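Local coordinates for surface-associated protein CshB (Streptococcus gordonii, PDB 6YZG) that probably helps attach the streptococcal cell to fibronectin as a wall-anchored surface adhesin, here represented chiefly by its non-repetitive domain 2, at residues Lys11-Asp14 against Gly18-Val21; Ala68-Leu73 against Pro85-Ala90; Gly151-Phe156 against Asn180-Lys185. One frame throughout, in Å; residues are numbered along the deposited sequence.

Contact 1. Residues Lys11-Asp14 against Gly18-Val21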
ATOM      1  N   LYS A  11      27.668  19.240   6.378  1.00 11.02           N
ATOM      2  CA  LYS A  11      29.094  19.528   6.021  1.00 11.14           C
ATOM      3  C   LYS A  11      29.741  18.290   5.461  1.00 13.28           C
ATOM      4  O   LYS A  11      29.390  17.153   5.839  1.00 12.33           O
ATOM      5  CB  LYS A  11      29.932  20.005   7.202  1.00 12.54           C
ATOM      6  CG  LYS A  11      29.423  21.253   7.834  1.00 14.17           C
ATOM      7  CD  LYS A  11      29.790  22.470   6.969  1.00 15.64           C
ATOM      8  CE  LYS A  11      29.459  23.777   7.672  1.00 17.90           C
ATOM      9  NZ  LYS A  11      27.982  23.868   7.879  1.00 23.40           N
ATOM     10  N   ASN A  12      30.756  18.503   4.600  1.00 13.32           N
ATOM     11  CA  ASN A  12      31.612  17.417   4.129  1.00 13.67           C
ATOM     12  C   ASN A  12      30.802  16.389   3.334  1.00 13.73           C
ATOM     13  O   ASN A  12      31.029  15.183   3.500  1.00 14.37           O
ATOM     14  CB  ASN A  12      32.380  16.759   5.269  1.00 13.76           C
ATOM     15  CG  ASN A  12      33.564  15.934   4.818  1.00 13.80           C
ATOM     16  OD1 ASN A  12      34.079  16.193   3.731  1.00 17.40           O
ATOM     17  ND2 ASN A  12      33.918  14.932   5.585  1.00 15.12           N
ATOM     18  N   LEU A  13      30.026  16.890   2.383  1.00 14.93           N
ATOM     19  CA  LEU A  13      29.307  16.072   1.393  1.00 15.11           C
ATOM     20  C   LEU A  13      30.239  15.667   0.263  1.00 18.86           C
ATOM     21  O   LEU A  13      31.270  16.299   0.060  1.00 19.74           O
ATOM     22  CB  LEU A  13      28.127  16.836   0.824  1.00 15.57           C
ATOM     23  CG  LEU A  13      27.015  17.163   1.809  1.00 16.45           C
ATOM     24  CD1 LEU A  13      26.077  18.221   1.251  1.00 18.50           C
ATOM     25  CD2 LEU A  13      26.231  15.964   2.292  1.00 17.05           C
ATOM     26  N   ASP A  14      29.842  14.653  -0.502  1.00 17.29           N
ATOM     27  CA  ASP A  14      30.616  14.192  -1.691  1.00 21.64           C
ATOM     28  C   ASP A  14      30.383  15.141  -2.886  1.00 23.89           C
ATOM     29  O   ASP A  14      29.621  16.035  -2.736  1.00 23.48           O
ATOM     30  CB  ASP A  14      30.337  12.713  -1.986  1.00 21.66           C
ATOM     31  CG  ASP A  14      28.997  12.378  -2.615  1.00 23.01           C
ATOM     32  OD1 ASP A  14      28.313  13.270  -3.019  1.00 26.51           O
ATOM     33  OD2 ASP A  14      28.668  11.200  -2.642  1.00 25.48           O
ATOM     34  N   GLY A  18      25.928  14.293  -1.833  1.00 20.43           N
ATOM     35  CA  GLY A  18      25.436  13.218  -0.972  1.00 18.10           C
ATOM     36  C   GLY A  18      26.414  12.815   0.125  1.00 15.59           C
ATOM     37  O   GLY A  18      27.560  13.352   0.221  1.00 15.57           O
ATOM     38  N   LEU A  19      25.983  11.855   0.921  1.00 13.41           N
ATOM     39  CA  LEU A  19      26.738  11.479   2.122  1.00 12.55           C
ATOM     40  C   LEU A  19      27.953  10.674   1.700  1.00 11.43           C
ATOM     41  O   LEU A  19      27.896   9.773   0.865  1.00 13.42           O
ATOM     42  CB  LEU A  19      25.854  10.667   3.081  1.00 13.38           C
ATOM     43  CG  LEU A  19      24.987  11.516   4.022  1.00 14.42           C
ATOM     44  CD1 LEU A  19      24.174  12.573   3.337  1.00 15.81           C
ATOM     45  CD2 LEU A  19      24.070  10.590   4.815  1.00 14.88           C
ATOM     46  N   LYS A  20      29.005  10.879   2.468  1.00 12.14           N
ATOM     47  CA  LYS A  20      30.209  10.023   2.462  1.00 11.79           C
ATOM     48  C   LYS A  20      30.606   9.764   3.928  1.00 10.48           C
ATOM     49  O   LYS A  20      30.052  10.402   4.811  1.00 11.17           O
ATOM     50  CB  LYS A  20      31.393  10.639   1.705  1.00 12.69           C
ATOM     51  CG  LYS A  20      31.884  11.992   2.182  1.00 16.20           C
ATOM     52  CD  LYS A  20      32.779  12.587   1.128  1.00 21.90           C
ATOM     53  CE  LYS A  20      33.712  13.598   1.682  1.00 29.63           C
ATOM     54  NZ  LYS A  20      34.945  13.565   0.853  1.00 26.63           N
ATOM     55  N   VAL A  21      31.522   8.838   4.155  1.00 11.43           N
ATOM     56  CA  VAL A  21      32.041   8.637   5.504  1.00 11.92           C
ATOM     57  C   VAL A  21      32.697   9.936   5.978  1.00 12.44           C
ATOM     58  O   VAL A  21      33.495  10.500   5.233  1.00 13.41           O
ATOM     59  CB  VAL A  21      32.945   7.404   5.581  1.00 12.19           C
ATOM     60  CG1 VAL A  21      33.621   7.282   6.929  1.00 13.46           C
ATOM     61  CG2 VAL A  21      32.135   6.152   5.267  1.00 12.85           C
TER
HETATM   62  O   HOH W   1      35.578  12.432   5.443  1.00 19.59           O
HETATM   63  O   HOH W   2      36.348  14.973   2.673  1.00 36.84           O
HETATM   64  O   HOH W   3      29.634   9.146  -1.165  1.00 23.26           O
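Asp14 and Gly18 grip each other twice, and those two bonds close the loop of three residues between the segments. The backbone N of Asp14 gives a nearly straight bond to Gly18 O, at 2.7 Å with an N-H...O angle of 177°, in the plane of that carbonyl. In return, Gly18 N donates to Asp14 OD1 over 2.9 Å. It reaches that oxygen from above the carboxylate, 49° out of the plane. With chi1 at 75°, the carboxylate folds back over its own backbone, where OD1 also accepts from Arg16 N as in an Asx turn. The price is that OD1 and Gly18 O, both acceptors, lie 3.3 Å apart.

Asp14 OD2 is hydrogen-bonded to Ser86 OG and accepts a hydrogen bond from a water at 2.7 Å; the same water donates to Leu19 O, joining the two residues without a direct bond.

Further along, Asn12 and Lys20 cross at about a right angle. Lys20 CE sits 3.3 Å from Asn12 OD1, yet the ammonium does not bond to that oxygen directly: a water accepts from Lys20 NZ and donates to Asn12 OD1. Asn12 ND2 donates to Gly22 O and to a water that in turn donates to Val21 O, while Thr23 OG1 is bonded to both Asn12 O and Lys20 N. Behind this polar face, Leu13 CD2 meets Leu19 CD1 at 4.1 Å, a small apolar touch.

Asp14 thus receives bonds on both oxygens, from two backbone N-H groups, a serine and a water, which probably keeps it ionised. Direct bonds join the segments at Asp14 and Gly18, whereas water makes the links from Asn12 to Lys20 and Val21.

Contact 2. Residues Ala68-Leu73 against Pro85-Ala90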
ATOM      1  N   ALA A  68      30.740  -5.459   1.170  1.00 15.64           N
ATOM      2  CA  ALA A  68      29.598  -5.016   0.358  1.00 13.98           C
ATOM      3  C   ALA A  68      29.478  -3.495   0.395  1.00 14.94           C
ATOM      4  O   ALA A  68      29.748  -2.877   1.404  1.00 16.67           O
ATOM      5  CB  ALA A  68      28.331  -5.661   0.840  1.00 13.97           C
ATOM      6  N   GLU A  69      29.015  -2.931  -0.696  1.00 15.53           N
ATOM      7  CA  GLU A  69      28.845  -1.486  -0.880  1.00 16.00           C
ATOM      8  C   GLU A  69      27.362  -1.203  -1.143  1.00 12.37           C
ATOM      9  O   GLU A  69      26.647  -2.076  -1.676  1.00 13.10           O
ATOM     10  CB  GLU A  69      29.675  -0.970  -2.066  1.00 20.59           C
ATOM     11  CG  GLU A  69      31.176  -1.062  -1.858  1.00 25.12           C
ATOM     12  CD  GLU A  69      31.979  -0.654  -3.087  1.00 36.72           C
ATOM     13  OE1 GLU A  69      31.756   0.470  -3.590  1.00 46.40           O
ATOM     14  OE2 GLU A  69      32.795  -1.474  -3.574  1.00 49.31           O
ATOM     15  N   ASN A  70      26.906  -0.013  -0.806  1.00 11.47           N
ATOM     16  CA  ASN A  70      25.566   0.468  -1.189  1.00 10.03           C
ATOM     17  C   ASN A  70      25.415   0.385  -2.701  1.00 10.45           C
ATOM     18  O   ASN A  70      26.353   0.775  -3.429  1.00 12.18           O
ATOM     19  CB  ASN A  70      25.289   1.866  -0.686  1.00 10.00           C
ATOM     20  CG  ASN A  70      25.097   1.890   0.819  1.00  9.76           C
ATOM     21  OD1 ASN A  70      24.898   0.856   1.472  1.00  9.50           O
ATOM     22  ND2 ASN A  70      25.074   3.120   1.329  1.00 10.76           N
ATOM     23  N   GLY A  71      24.285  -0.058  -3.179  1.00  9.85           N
ATOM     24  CA  GLY A  71      24.068   0.011  -4.626  1.00  9.94           C
ATOM     25  C   GLY A  71      22.771  -0.670  -4.994  1.00  9.98           C
ATOM     26  O   GLY A  71      21.858  -0.819  -4.177  1.00 10.33           O
ATOM     27  N   PHE A  72      22.617  -0.974  -6.286  1.00 10.31           N
ATOM     28  CA  PHE A  72      21.397  -1.609  -6.794  1.00 10.75           C
ATOM     29  C   PHE A  72      21.299  -3.093  -6.422  1.00  9.78           C
ATOM     30  O   PHE A  72      22.350  -3.759  -6.291  1.00 11.02           O
ATOM     31  CB  PHE A  72      21.374  -1.469  -8.319  1.00 11.63           C
ATOM     32  CG  PHE A  72      21.342  -0.023  -8.768  1.00 10.93           C
ATOM     33  CD1 PHE A  72      20.191   0.690  -8.571  1.00 12.46           C
ATOM     34  CD2 PHE A  72      22.410   0.563  -9.428  1.00 13.38           C
ATOM     35  CE1 PHE A  72      20.092   2.012  -8.973  1.00 12.95           C
ATOM     36  CE2 PHE A  72      22.304   1.892  -9.844  1.00 14.29           C
ATOM     37  CZ  PHE A  72      21.173   2.610  -9.574  1.00 13.76           C
ATOM     38  N   LEU A  73      20.068  -3.573  -6.351  1.00 10.23           N
ATOM     39  CA  LEU A  73      19.845  -5.032  -6.374  1.00 11.17           C
ATOM     40  C   LEU A  73      20.546  -5.615  -7.612  1.00 11.20           C
ATOM     41  O   LEU A  73      20.434  -5.020  -8.681  1.00 11.89           O
ATOM     42  CB  LEU A  73      18.381  -5.323  -6.364  1.00 10.67           C
ATOM     43  CG  LEU A  73      17.608  -4.859  -5.140  1.00 10.61           C
ATOM     44  CD1 LEU A  73      16.087  -4.955  -5.359  1.00 11.08           C
ATOM     45  CD2 LEU A  73      18.028  -5.648  -3.924  1.00 11.43           C
ATOM     46  N   PRO A  85      23.199   5.936  -6.764  1.00 15.79           N
ATOM     47  CA  PRO A  85      23.039   7.276  -6.193  1.00 16.23           C
ATOM     48  C   PRO A  85      23.815   7.364  -4.874  1.00 14.35           C
ATOM     49  O   PRO A  85      24.512   6.474  -4.483  1.00 16.06           O
ATOM     50  CB  PRO A  85      21.556   7.392  -6.027  1.00 17.56           C
ATOM     51  CG  PRO A  85      21.158   5.980  -5.634  1.00 16.88           C
ATOM     52  CD  PRO A  85      22.007   5.101  -6.518  1.00 16.48           C
ATOM     53  N   SER A  86      23.776   8.555  -4.289  1.00 16.84           N
ATOM     54  CA  SER A  86      24.277   8.808  -2.930  1.00 15.00           C
ATOM     55  C   SER A  86      23.063   8.977  -2.030  1.00 12.70           C
ATOM     56  O   SER A  86      21.983   9.398  -2.448  1.00 14.54           O
ATOM     57  CB  SER A  86      25.203   9.996  -2.834  1.00 18.05           C
ATOM     58  OG  SER A  86      26.387   9.793  -3.623  1.00 21.44           O
ATOM     59  N   VAL A  87      23.263   8.643  -0.779  1.00 12.03           N
ATOM     60  CA  VAL A  87      22.280   8.956   0.264  1.00 12.02           C
ATOM     61  C   VAL A  87      22.196  10.469   0.380  1.00 12.21           C
ATOM     62  O   VAL A  87      23.282  11.125   0.370  1.00 13.18           O
ATOM     63  CB  VAL A  87      22.672   8.308   1.586  1.00 12.17           C
ATOM     64  CG1 VAL A  87      21.669   8.656   2.669  1.00 11.83           C
ATOM     65  CG2 VAL A  87      22.805   6.788   1.438  1.00 11.92           C
ATOM     66  N   THR A  88      21.013  11.013   0.475  1.00 12.14           N
ATOM     67  CA  THR A  88      20.877  12.496   0.467  1.00 13.63           C
ATOM     68  C   THR A  88      19.611  12.939   1.172  1.00 14.93           C
ATOM     69  O   THR A  88      18.659  12.201   1.236  1.00 13.61           O
ATOM     70  CB  THR A  88      20.917  13.011  -0.968  1.00 15.93           C
ATOM     71  OG1 THR A  88      21.015  14.444  -0.974  1.00 18.00           O
ATOM     72  CG2 THR A  88      19.731  12.547  -1.757  1.00 15.87           C
ATOM     73  N   GLY A  89      19.629  14.186   1.695  1.00 18.18           N
ATOM     74  CA  GLY A  89      18.405  14.821   2.189  1.00 21.63           C
ATOM     75  C   GLY A  89      17.927  15.880   1.234  1.00 27.78           C
ATOM     76  O   GLY A  89      16.933  16.550   1.555  1.00 30.00           O
ATOM     77  N   ALA A  90      18.749  16.139   0.236  1.00 32.33           N
ATOM     78  CA  ALA A  90      18.540  17.290  -0.662  1.00 46.60           C
ATOM     79  C   ALA A  90      17.216  17.089  -1.360  1.00 52.73           C
ATOM     80  O   ALA A  90      17.138  16.109  -2.098  1.00 63.04           O
ATOM     81  CB  ALA A  90      19.702  17.402  -1.623  1.00 41.82           C
TER
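Pro85 opens the second segment by touching Phe72 with one ring carbon, CD. It lies 4.0 Å from Phe72 CZ, the far end of the phenyl ring; the approach is oblique, and the two side chains share no flat stacking surface. Phe72 reaches this spot because its CG lies beside the backbone N (chi1 -62°), which places the ring tip beside Pro85. The phenyl ring also meets that of Tyr78, with the planes about 35° apart, so Phe72 has Tyr78 as a second neighbour.

Next comes Ser86, whose CB points away from the first segment; its hydroxyl is hydrogen-bonded to Arg16 NH2, in the loop between strands 10-11 and 24-30. Val87 touches the first segment through CG2, a methyl 4.3 Å from Asn70 ND2 in a loose van der Waals contact. Asn70 spends its polar end on other partners, OD1 accepting from the backbone N of Gly122, while Val87 also rests on Trp121 and Tyr114.

Beyond this point the segment leaves the strand. Thr88 forms a backbone bond with Val113, and its OG1 accepts from Ala90 N at 3.1 Å (N-H...O angle 159°), an ST turn that bends the chain at Gly89.

With no hydrogen bond between the segments, residues 85-90 are not another strand of the sheet. Strand 71-72 pairs antiparallel with strand 119-131, and the long connection between them returns beside strand 71-72, touching this part of the chain only through side chains, within the CshA-type non-repetitive domain 2.

Contact 3. Residues Gly151-Phe156 against Asn180-Lys185. Unlike the reference sequence in segment 180-185: Asn180 (reference Thr).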
ATOM      1  N   GLY A 151       7.814  -7.380   0.420  1.00 16.99           N
ATOM      2  CA  GLY A 151       9.161  -7.477  -0.151  1.00 16.33           C
ATOM      3  C   GLY A 151       9.993  -6.233  -0.013  1.00 13.74           C
ATOM      4  O   GLY A 151      11.012  -6.159  -0.671  1.00 15.63           O
ATOM      5  N   GLU A 152       9.554  -5.287   0.796  1.00 12.25           N
ATOM      6  CA  GLU A 152      10.270  -3.992   0.976  1.00 11.72           C
ATOM      7  C   GLU A 152      10.729  -3.950   2.433  1.00 12.25           C
ATOM      8  O   GLU A 152       9.894  -4.067   3.317  1.00 13.53           O
ATOM      9  CB  GLU A 152       9.438  -2.755   0.623  1.00 14.56           C
ATOM     10  CG  GLU A 152       8.979  -2.762  -0.834  1.00 15.38           C
ATOM     11  CD  GLU A 152       8.079  -1.600  -1.226  1.00 18.78           C
ATOM     12  OE1 GLU A 152       7.095  -1.370  -0.503  1.00 20.45           O
ATOM     13  OE2 GLU A 152       8.368  -0.925  -2.214  1.00 24.81           O
ATOM     14  N   PHE A 153      12.035  -3.826   2.679  1.00 10.15           N
ATOM     15  CA  PHE A 153      12.609  -3.963   4.029  1.00  9.62           C
ATOM     16  C   PHE A 153      13.232  -2.656   4.472  1.00  9.44           C
ATOM     17  O   PHE A 153      14.068  -2.072   3.754  1.00 10.68           O
ATOM     18  CB  PHE A 153      13.665  -5.080   4.031  1.00 10.06           C
ATOM     19  CG  PHE A 153      13.218  -6.406   3.434  1.00 11.50           C
ATOM     20  CD1 PHE A 153      11.949  -6.904   3.662  1.00 13.04           C
ATOM     21  CD2 PHE A 153      14.048  -7.074   2.597  1.00 14.37           C
ATOM     22  CE1 PHE A 153      11.558  -8.102   3.097  1.00 13.72           C
ATOM     23  CE2 PHE A 153      13.646  -8.233   1.940  1.00 16.60           C
ATOM     24  CZ  PHE A 153      12.434  -8.792   2.275  1.00 14.84           C
ATOM     25  N   ALA A 154      12.907  -2.255   5.704  1.00  8.66           N
ATOM     26  CA  ALA A 154      13.663  -1.211   6.435  1.00  8.73           C
ATOM     27  C   ALA A 154      13.940  -1.753   7.831  1.00  8.52           C
ATOM     28  O   ALA A 154      13.030  -2.219   8.531  1.00  9.15           O
ATOM     29  CB  ALA A 154      12.915   0.095   6.445  1.00 10.35           C
ATOM     30  N   ILE A 155      15.206  -1.679   8.203  1.00  7.74           N
ATOM     31  CA  ILE A 155      15.718  -2.260   9.470  1.00  7.64           C
ATOM     32  C   ILE A 155      16.411  -1.126  10.217  1.00  7.44           C
ATOM     33  O   ILE A 155      17.220  -0.411   9.616  1.00  8.09           O
ATOM     34  CB  ILE A 155      16.691  -3.423   9.213  1.00  8.00           C
ATOM     35  CG1 ILE A 155      15.972  -4.551   8.458  1.00  9.66           C
ATOM     36  CG2 ILE A 155      17.295  -3.908  10.514  1.00  9.19           C
ATOM     37  CD1 ILE A 155      16.935  -5.530   7.815  1.00 10.74           C
ATOM     38  N   PHE A 156      16.238  -1.039  11.525  1.00  7.55           N
ATOM     39  CA  PHE A 156      16.815  -0.023  12.413  1.00  7.13           C
ATOM     40  C   PHE A 156      17.701  -0.695  13.444  1.00  7.15           C
ATOM     41  O   PHE A 156      17.221  -1.648  14.104  1.00  8.70           O
ATOM     42  CB  PHE A 156      15.697   0.742  13.118  1.00  7.69           C
ATOM     43  CG  PHE A 156      14.631   1.325  12.213  1.00  9.48           C
ATOM     44  CD1 PHE A 156      13.658   0.469  11.706  1.00 11.30           C
ATOM     45  CD2 PHE A 156      14.654   2.656  11.811  1.00 12.40           C
ATOM     46  CE1 PHE A 156      12.671   0.955  10.868  1.00 13.28           C
ATOM     47  CE2 PHE A 156      13.660   3.139  10.957  1.00 12.38           C
ATOM     48  CZ  PHE A 156      12.687   2.265  10.496  1.00 13.40           C
ATOM     49  N   ASN A 180       2.498  -4.768  11.432  1.00 19.17           N
ATOM     50  CA  ASN A 180       2.686  -6.170  11.007  1.00 18.30           C
ATOM     51  C   ASN A 180       4.169  -6.533  10.744  1.00 15.91           C
ATOM     52  O   ASN A 180       4.773  -5.935   9.932  1.00 17.98           O
ATOM     53  CB  ASN A 180       1.814  -6.402   9.778  1.00 23.55           C
ATOM     54  CG  ASN A 180       2.064  -7.761   9.210  1.00 21.75           C
ATOM     55  OD1 ASN A 180       1.889  -8.750   9.892  1.00 42.20           O
ATOM     56  ND2 ASN A 180       2.557  -7.802   7.997  1.00 42.47           N
ATOM     57  N   VAL A 181       4.703  -7.529  11.440  1.00 14.30           N
ATOM     58  CA  VAL A 181       6.076  -8.021  11.231  1.00 13.28           C
ATOM     59  C   VAL A 181       6.109  -8.880   9.961  1.00 14.81           C
ATOM     60  O   VAL A 181       5.250  -9.766   9.834  1.00 14.91           O
ATOM     61  CB  VAL A 181       6.571  -8.806  12.450  1.00 16.38           C
ATOM     62  CG1 VAL A 181       8.014  -9.234  12.256  1.00 16.31           C
ATOM     63  CG2 VAL A 181       6.343  -7.982  13.710  1.00 16.68           C
ATOM     64  N   ILE A 182       7.019  -8.644   9.031  1.00 12.63           N
ATOM     65  CA  ILE A 182       7.063  -9.446   7.793  1.00 12.39           C
ATOM     66  C   ILE A 182       7.640 -10.799   8.145  1.00 14.08           C
ATOM     67  O   ILE A 182       8.751 -10.894   8.705  1.00 13.83           O
ATOM     68  CB  ILE A 182       7.897  -8.762   6.687  1.00 13.31           C
ATOM     69  CG1 ILE A 182       7.326  -7.402   6.355  1.00 13.37           C
ATOM     70  CG2 ILE A 182       7.984  -9.646   5.467  1.00 12.94           C
ATOM     71  CD1 ILE A 182       8.137  -6.529   5.398  1.00 13.46           C
ATOM     72  N   THR A 183       6.920 -11.842   7.745  1.00 14.48           N
ATOM     73  CA  THR A 183       7.386 -13.207   7.935  1.00 15.53           C
ATOM     74  C   THR A 183       7.781 -13.869   6.622  1.00 14.38           C
ATOM     75  O   THR A 183       7.445 -13.345   5.533  1.00 14.05           O
ATOM     76  CB  THR A 183       6.283 -14.034   8.595  1.00 16.52           C
ATOM     77  OG1 THR A 183       5.209 -14.120   7.666  1.00 18.87           O
ATOM     78  CG2 THR A 183       5.801 -13.435   9.892  1.00 17.80           C
ATOM     79  N   LYS A 184       8.514 -14.968   6.746  1.00 15.39           N
ATOM     80  CA  LYS A 184       8.893 -15.759   5.560  1.00 17.32           C
ATOM     81  C   LYS A 184       7.652 -16.153   4.767  1.00 17.00           C
ATOM     82  O   LYS A 184       7.667 -16.031   3.571  1.00 16.87           O
ATOM     83  CB  LYS A 184       9.704 -16.980   5.999  1.00 18.92           C
ATOM     84  CG  LYS A 184      10.069 -17.909   4.854  1.00 22.29           C
ATOM     85  CD  LYS A 184      11.195 -18.846   5.170  1.00 24.10           C
ATOM     86  CE  LYS A 184      11.730 -19.493   3.906  1.00 30.16           C
ATOM     87  NZ  LYS A 184      12.829 -20.439   4.199  1.00 32.67           N
ATOM     88  N   LYS A 185       6.584 -16.578   5.433  1.00 17.52           N
ATOM     89  CA  LYS A 185       5.338 -16.929   4.724  1.00 19.39           C
ATOM     90  C   LYS A 185       4.785 -15.745   3.951  1.00 18.95           C
ATOM     91  O   LYS A 185       4.400 -15.875   2.766  1.00 20.42           O
ATOM     92  CB  LYS A 185       4.328 -17.458   5.754  1.00 23.26           C
ATOM     93  CG  LYS A 185       2.995 -17.825   5.090  1.00 28.01           C
ATOM     94  CD  LYS A 185       1.963 -18.373   6.043  1.00 34.44           C
ATOM     95  CE  LYS A 185       0.973 -19.289   5.353  1.00 39.05           C
ATOM     96  NZ  LYS A 185       0.398 -18.656   4.141  1.00 42.63           N
TER
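Ile182 CD1 and the backbone oxygen of Glu152 make the closest approach here, at 3.7 Å, and the isoleucine side chain carries nearly the whole contact. Its CB points toward segment 151-156 but stays 5.2 Å from Phe153 CE1, a spacing at which it only sets the direction. At the first branch, CG2 comes no nearer than 4.6 Å to that same CE1 and stays short of the ring. The other branch, CG1, lies beside the backbone N (chi1 -59°) and is itself still 5.2 Å from Glu152 O. The chain is then extended through chi2 at 173°, and this last step brings the terminal methyl in: CD1 rests against the Glu152 carbonyl oxygen and the ring at once, 4.2 Å from Phe153 CD1. It meets the phenyl group at its edge, near the ring plane, and does not lie over a face. One face has a different neighbour, Gly151 O, which sits over the ring centre 4.1 Å above the plane.

Within this chain, strand 153-158 and strand 180-181, which Ile182 follows directly, flank strand 224-229 in an antiparallel sheet. Phe153 rests on Pro227 of that central strand, and Ile182 makes a backbone bond to the same proline, so residue 227 lies next to both sides of the contact. Leu211 touches both side chains, and Leu187 of helix 184-193 packs on Phe153.

Just past Ile182 the chain turns into that helix, with Thr183 at the N-cap and its OG1 bonded to Met186 N. Residues 153-156 pair in an antiparallel ladder with a strand of the second subunit, so the sheet continues across the interface, and the Phe156 ring meets Phe248 of that subunit edge-to-face.

The three contacts come in series along the chain, all within the non-repetitive domain 2. Contacts 1 and 2 are neighbours, with centres 12 Å apart: Leu19 N lies 2.9 Å from Val87 O, a probable hydrogen bond, and Gly18 packs on Ser86. Both belong to connections of the larger antiparallel sheet, contact 1 between strands 10-11 and 24-30, contact 2 between 71-72 and 119-131. Contact 3 sits in the smaller sheet, its centre 20 Å from that of contact 2 and 29 Å from that of contact 1, touching neither. Contacts 1 and 2 thus tie two connections of one sheet together, while contact 3 lies where the second subunit extends the other.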